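Beta-catenin homolog sys-1 (Caenorhabditis elegans, PDB 3C2G) acts as a transcriptional coregulator of the Wnt asymmetry pathway, binding the TCF factor pop-1 directly and activating or repressing target genes. Local coordinates at residues 244-247 with 248-252; 390-393 with 394-398. All coordinates share one frame; numbering follows the deposited sequence.

Contact 1 (244-247 with 248-252)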
ATOM      1  N   PRO A 244       7.950  -0.046  26.944  1.00 46.38           N
ATOM      2  CA  PRO A 244       8.676  -0.579  25.788  1.00 45.90           C
ATOM      3  C   PRO A 244      10.185  -0.753  26.002  1.00 45.65           C
ATOM      4  O   PRO A 244      10.868  -1.297  25.126  1.00 45.20           O
ATOM      5  CB  PRO A 244       8.426   0.482  24.706  1.00 45.69           C
ATOM      6  CG  PRO A 244       8.221   1.743  25.470  1.00 45.61           C
ATOM      7  CD  PRO A 244       7.440   1.316  26.685  1.00 46.24           C
ATOM      8  N   GLU A 245      10.715  -0.270  27.127  1.00 45.50           N
ATOM      9  CA  GLU A 245      12.157  -0.425  27.387  1.00 45.25           C
ATOM     10  C   GLU A 245      12.509  -1.869  27.763  1.00 43.38           C
ATOM     11  O   GLU A 245      13.623  -2.308  27.542  1.00 43.38           O
ATOM     12  CB  GLU A 245      12.669   0.572  28.440  1.00 45.61           C
ATOM     13  CG  GLU A 245      12.630   2.051  28.015  1.00 47.64           C
ATOM     14  CD  GLU A 245      13.200   2.308  26.621  0.50 49.37           C
ATOM     15  OE1 GLU A 245      14.357   1.919  26.349  0.50 49.65           O
ATOM     16  OE2 GLU A 245      12.481   2.912  25.797  0.50 50.76           O
ATOM     17  N   THR A 246      11.530  -2.598  28.290  1.00 42.04           N
ATOM     18  CA  THR A 246      11.670  -4.001  28.647  1.00 41.25           C
ATOM     19  C   THR A 246      11.720  -4.927  27.430  1.00 41.88           C
ATOM     20  O   THR A 246      12.030  -6.113  27.559  1.00 42.03           O
ATOM     21  CB  THR A 246      10.487  -4.464  29.497  1.00 40.80           C
ATOM     22  OG1 THR A 246       9.308  -4.427  28.694  1.00 41.15           O
ATOM     23  CG2 THR A 246      10.288  -3.576  30.716  1.00 38.74           C
ATOM     24  N   LEU A 247      11.419  -4.389  26.250  1.00 42.20           N
ATOM     25  CA  LEU A 247      11.294  -5.194  25.032  1.00 42.47           C
ATOM     26  C   LEU A 247      12.386  -6.259  24.831  1.00 43.25           C
ATOM     27  O   LEU A 247      12.059  -7.427  24.606  1.00 43.49           O
ATOM     28  CB  LEU A 247      11.155  -4.303  23.789  1.00 42.29           C
ATOM     29  CG  LEU A 247      10.853  -4.988  22.452  1.00 42.35           C
ATOM     30  CD1 LEU A 247       9.578  -5.827  22.530  1.00 42.72           C
ATOM     31  CD2 LEU A 247      10.753  -3.955  21.345  1.00 42.05           C
ATOM     32  N   PRO A 248      13.677  -5.871  24.926  1.00 43.80           N
ATOM     33  CA  PRO A 248      14.743  -6.863  24.711  1.00 43.92           C
ATOM     34  C   PRO A 248      14.661  -8.070  25.644  1.00 43.89           C
ATOM     35  O   PRO A 248      15.208  -9.119  25.330  1.00 44.69           O
ATOM     36  CB  PRO A 248      16.026  -6.069  24.995  1.00 43.76           C
ATOM     37  CG  PRO A 248      15.654  -4.652  24.750  1.00 44.17           C
ATOM     38  CD  PRO A 248      14.239  -4.537  25.220  1.00 43.93           C
ATOM     39  N   GLN A 249      13.981  -7.924  26.775  1.00 43.42           N
ATOM     40  CA  GLN A 249      13.890  -9.003  27.754  1.00 43.12           C
ATOM     41  C   GLN A 249      12.434  -9.325  28.104  1.00 41.97           C
ATOM     42  O   GLN A 249      12.139  -9.812  29.200  1.00 41.17           O
ATOM     43  CB  GLN A 249      14.702  -8.639  29.012  1.00 44.10           C
ATOM     44  CG  GLN A 249      16.235  -8.637  28.777  1.00 46.36           C
ATOM     45  CD  GLN A 249      16.971  -7.595  29.606  0.50 47.72           C
ATOM     46  OE1 GLN A 249      16.417  -6.552  29.961  0.50 49.17           O
ATOM     47  NE2 GLN A 249      18.234  -7.870  29.906  0.50 48.66           N
ATOM     48  N   ASN A 250      11.529  -9.062  27.161  1.00 40.44           N
ATOM     49  CA  ASN A 250      10.106  -9.253  27.396  1.00 39.28           C
ATOM     50  C   ASN A 250       9.484  -9.982  26.214  1.00 39.10           C
ATOM     51  O   ASN A 250       8.817  -9.363  25.377  1.00 39.44           O
ATOM     52  CB  ASN A 250       9.423  -7.900  27.624  1.00 38.95           C
ATOM     53  CG  ASN A 250       8.024  -8.026  28.193  1.00 36.73           C
ATOM     54  OD1 ASN A 250       7.406  -9.089  28.153  1.00 35.00           O
ATOM     55  ND2 ASN A 250       7.513  -6.921  28.729  1.00 35.89           N
ATOM     56  N   PRO A 251       9.687 -11.307  26.146  1.00 38.72           N
ATOM     57  CA  PRO A 251       9.301 -12.073  24.956  1.00 37.74           C
ATOM     58  C   PRO A 251       7.788 -12.062  24.727  1.00 36.30           C
ATOM     59  O   PRO A 251       7.366 -12.048  23.584  1.00 36.39           O
ATOM     60  CB  PRO A 251       9.791 -13.491  25.271  1.00 37.88           C
ATOM     61  CG  PRO A 251       9.800 -13.551  26.799  1.00 39.57           C
ATOM     62  CD  PRO A 251      10.252 -12.171  27.206  1.00 39.24           C
ATOM     63  N   GLU A 252       6.999 -12.049  25.801  1.00 34.75           N
ATOM     64  CA  GLU A 252       5.547 -11.930  25.716  1.00 33.91           C
ATOM     65  C   GLU A 252       5.084 -10.627  25.044  1.00 33.60           C
ATOM     66  O   GLU A 252       4.143 -10.633  24.232  1.00 33.64           O
ATOM     67  CB  GLU A 252       4.912 -12.063  27.103  1.00 34.12           C
TER
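The carboxamide of Asn250 meets Thr246 in its own plane: the hydroxyl of Thr246 lies flush with the flat group, at its ND2 end. ND2 sends an almost straight hydrogen bond to OG1 of Thr246, 3.1 Å at 175°. Since the hydroxyl accepts here, its own proton is available for the carbonyl of Asn243, its stronger partner. The two side chains run alongside each other in the same direction, with CB of Asn250 3.6 Å from OG1 of Thr246. Thr246 turns its hydroxyl toward this bond by setting OG1 between the backbone N and the carbonyl carbon (chi1 66°). The other end of the amide, OD1 of Asn250, caps the backbone N of Leu253, so both ends are held, which probably fixes which way round the amide sits. The backbone makes two overlapping turns: Gln249 N bonds to Thr246 O at 2.8 Å and Asn250 N to Leu247 O at 3.1 Å. The ring of Pro248 restricts the backbone of the bend, its CD 3.3 Å from O of Glu245. Leu247 rests against Leu253, Ala254 and Ile257 of the following helix. This is an Asn N-cap whose amide is also bonded to a threonine four residues earlier, leading from the loop after helix 224-239 into helix 251-270 of the armadillo domain.

Contact 2 (390-393 with 394-398)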
ATOM      1  N   LYS A 390      14.994   7.791  -1.110  1.00 51.38           N
ATOM      2  CA  LYS A 390      14.611   8.859  -0.192  1.00 50.13           C
ATOM      3  C   LYS A 390      14.122  10.121  -0.929  1.00 48.51           C
ATOM      4  O   LYS A 390      13.163  10.757  -0.490  1.00 48.00           O
ATOM      5  CB  LYS A 390      15.763   9.145   0.791  1.00 50.42           C
ATOM      6  CG  LYS A 390      15.830  10.553   1.397  1.00 52.95           C
ATOM      7  CD  LYS A 390      15.075  10.702   2.724  1.00 55.76           C
ATOM      8  CE  LYS A 390      15.675  11.862   3.552  1.00 57.27           C
ATOM      9  NZ  LYS A 390      14.731  12.511   4.518  1.00 56.87           N
ATOM     10  N   ARG A 391      14.765  10.459  -2.048  1.00 46.47           N
ATOM     11  CA  ARG A 391      14.336  11.577  -2.891  1.00 44.93           C
ATOM     12  C   ARG A 391      12.931  11.352  -3.443  1.00 43.24           C
ATOM     13  O   ARG A 391      12.114  12.267  -3.459  1.00 41.74           O
ATOM     14  CB  ARG A 391      15.321  11.822  -4.032  1.00 44.58           C
ATOM     15  CG  ARG A 391      15.063  13.097  -4.827  1.00 46.36           C
ATOM     16  CD  ARG A 391      16.199  13.424  -5.793  1.00 47.28           C
ATOM     17  NE  ARG A 391      16.331  12.408  -6.840  1.00 54.44           N
ATOM     18  CZ  ARG A 391      17.332  11.533  -6.932  1.00 55.48           C
ATOM     19  NH1 ARG A 391      18.325  11.542  -6.048  1.00 55.84           N
ATOM     20  NH2 ARG A 391      17.340  10.647  -7.918  1.00 56.70           N
ATOM     21  N   ASN A 392      12.635  10.133  -3.879  1.00 42.08           N
ATOM     22  CA  ASN A 392      11.280   9.851  -4.321  1.00 41.69           C
ATOM     23  C   ASN A 392      10.247   9.963  -3.183  1.00 41.09           C
ATOM     24  O   ASN A 392       9.113  10.374  -3.409  1.00 40.93           O
ATOM     25  CB  ASN A 392      11.179   8.504  -5.035  1.00 41.03           C
ATOM     26  CG  ASN A 392       9.915   8.390  -5.883  1.00 41.85           C
ATOM     27  OD1 ASN A 392       9.784   9.039  -6.920  1.00 41.95           O
ATOM     28  ND2 ASN A 392       8.978   7.575  -5.435  1.00 43.29           N
ATOM     29  N   ARG A 393      10.653   9.622  -1.963  1.00 40.55           N
ATOM     30  CA  ARG A 393       9.748   9.678  -0.816  1.00 40.54           C
ATOM     31  C   ARG A 393       9.359  11.124  -0.473  1.00 39.39           C
ATOM     32  O   ARG A 393       8.178  11.433  -0.296  1.00 38.81           O
ATOM     33  CB  ARG A 393      10.354   8.970   0.408  1.00 40.93           C
ATOM     34  CG  ARG A 393       9.357   8.152   1.221  1.00 43.63           C
ATOM     35  CD  ARG A 393       8.724   7.093   0.314  1.00 50.66           C
ATOM     36  NE  ARG A 393       7.906   6.086   1.002  1.00 53.16           N
ATOM     37  CZ  ARG A 393       7.187   5.156   0.373  1.00 54.67           C
ATOM     38  NH1 ARG A 393       7.166   5.092  -0.959  1.00 52.52           N
ATOM     39  NH2 ARG A 393       6.473   4.290   1.078  1.00 56.92           N
ATOM     40  N   VAL A 394      10.363  11.989  -0.387  1.00 38.46           N
ATOM     41  CA  VAL A 394      10.163  13.394  -0.088  1.00 38.58           C
ATOM     42  C   VAL A 394       9.242  13.994  -1.149  1.00 38.97           C
ATOM     43  O   VAL A 394       8.373  14.811  -0.860  1.00 39.44           O
ATOM     44  CB  VAL A 394      11.512  14.139  -0.057  1.00 38.44           C
ATOM     45  CG1 VAL A 394      11.305  15.656   0.029  1.00 37.46           C
ATOM     46  CG2 VAL A 394      12.355  13.647   1.115  1.00 37.09           C
ATOM     47  N   CYS A 395       9.436  13.534  -2.369  1.00 38.63           N
ATOM     48  CA  CYS A 395       8.710  13.989  -3.511  1.00 37.71           C
ATOM     49  C   CYS A 395       7.227  13.620  -3.397  1.00 36.26           C
ATOM     50  O   CYS A 395       6.364  14.469  -3.581  1.00 36.69           O
ATOM     51  CB  CYS A 395       9.355  13.367  -4.744  1.00 38.47           C
ATOM     52  SG  CYS A 395       8.651  13.831  -6.296  1.00 42.07           S
ATOM     53  N   GLU A 396       6.946  12.364  -3.077  1.00 34.54           N
ATOM     54  CA  GLU A 396       5.592  11.893  -2.800  1.00 32.49           C
ATOM     55  C   GLU A 396       4.974  12.544  -1.550  1.00 30.71           C
ATOM     56  O   GLU A 396       3.758  12.734  -1.475  1.00 30.27           O
ATOM     57  CB  GLU A 396       5.607  10.370  -2.650  1.00 33.39           C
ATOM     58  CG  GLU A 396       5.818   9.584  -3.967  1.00 34.60           C
ATOM     59  CD  GLU A 396       6.235   8.128  -3.735  0.50 33.74           C
ATOM     60  OE1 GLU A 396       6.951   7.850  -2.744  0.50 34.65           O
ATOM     61  OE2 GLU A 396       5.861   7.260  -4.555  0.50 34.78           O
ATOM     62  N   ILE A 397       5.804  12.884  -0.572  1.00 28.99           N
ATOM     63  CA  ILE A 397       5.327  13.572   0.629  1.00 28.08           C
ATOM     64  C   ILE A 397       4.812  14.995   0.323  1.00 28.42           C
ATOM     65  O   ILE A 397       3.683  15.348   0.684  1.00 28.21           O
ATOM     66  CB  ILE A 397       6.399  13.598   1.748  1.00 28.13           C
ATOM     67  CG1 ILE A 397       6.598  12.180   2.311  1.00 27.06           C
ATOM     68  CG2 ILE A 397       5.987  14.571   2.852  1.00 27.77           C
ATOM     69  CD1 ILE A 397       7.676  12.054   3.348  1.00 26.52           C
ATOM     70  N   ILE A 398       5.641  15.798  -0.341  1.00 27.69           N
ATOM     71  CA  ILE A 398       5.253  17.143  -0.741  1.00 27.37           C
ATOM     72  C   ILE A 398       4.023  17.078  -1.635  1.00 27.52           C
ATOM     73  O   ILE A 398       3.108  17.891  -1.518  1.00 26.55           O
ATOM     74  CB  ILE A 398       6.394  17.864  -1.471  1.00 26.88           C
ATOM     75  CG1 ILE A 398       7.587  18.024  -0.532  1.00 25.65           C
ATOM     76  CG2 ILE A 398       5.934  19.247  -1.982  1.00 27.23           C
ATOM     77  CD1 ILE A 398       8.862  18.393  -1.261  1.00 25.10           C
TER
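Arg393 and Glu396 form a salt bridge three residues apart on one helix, NH1 of Arg393 lying 3.3 Å from OE1 of Glu396. The hydrogen bond within it is weak, bent to 130°, and the guanidinium and carboxylate planes stand 57° apart, so the carboxylate does not lie flat against its mate. On its other oxygen, OE2 of Glu396 comes within 3.3 Å of ND2 of Asn392. Arg393 gets there through a kink at chi2 (58°), which folds CD to 3.6 Å from OE1 of Glu396. An alanine in place of Glu396 would probably leave NH1 of Arg393 without its partner on this helix and the Asn392 amide without its charged neighbour. Regular backbone bonds hold the frame, among them Glu396 N to Asn392 O at 3.0 Å and Ile397 N to Arg393 O at 2.8 Å. Further out, Glu340 takes NH2 of Arg393, Tyr343 meets its guanidinium in a cation-pi contact, and OD1 of Asn392 accepts from Gly456 N. Helix 388-409 thus lies between helix 339-352, which Ile397 and Glu396 touch, and helix 457-472, where Cys395 and Ile398 pack on Leu460.

How the contacts relate
Both contacts are local, each formed within one continuous run of residues, but they occupy different stages of two separate helices: contact 1 sets up the start of helix 251-270, while contact 2 lies near the beginning of helix 388-409, already in its regular turns. Along the chain they follow in series, with the helices from 274-282 to 368-377 between them. Their centres are about 34 Å apart and their nearest atoms about 22 Å, so neither touches the other. Contact 1 sits on the surface, its centre about 29 Å from the centre of the chain; contact 2, partly buried, is nearer the middle, its centre about 16 Å from that point. The elongated stack of armadillo helices is what connects them.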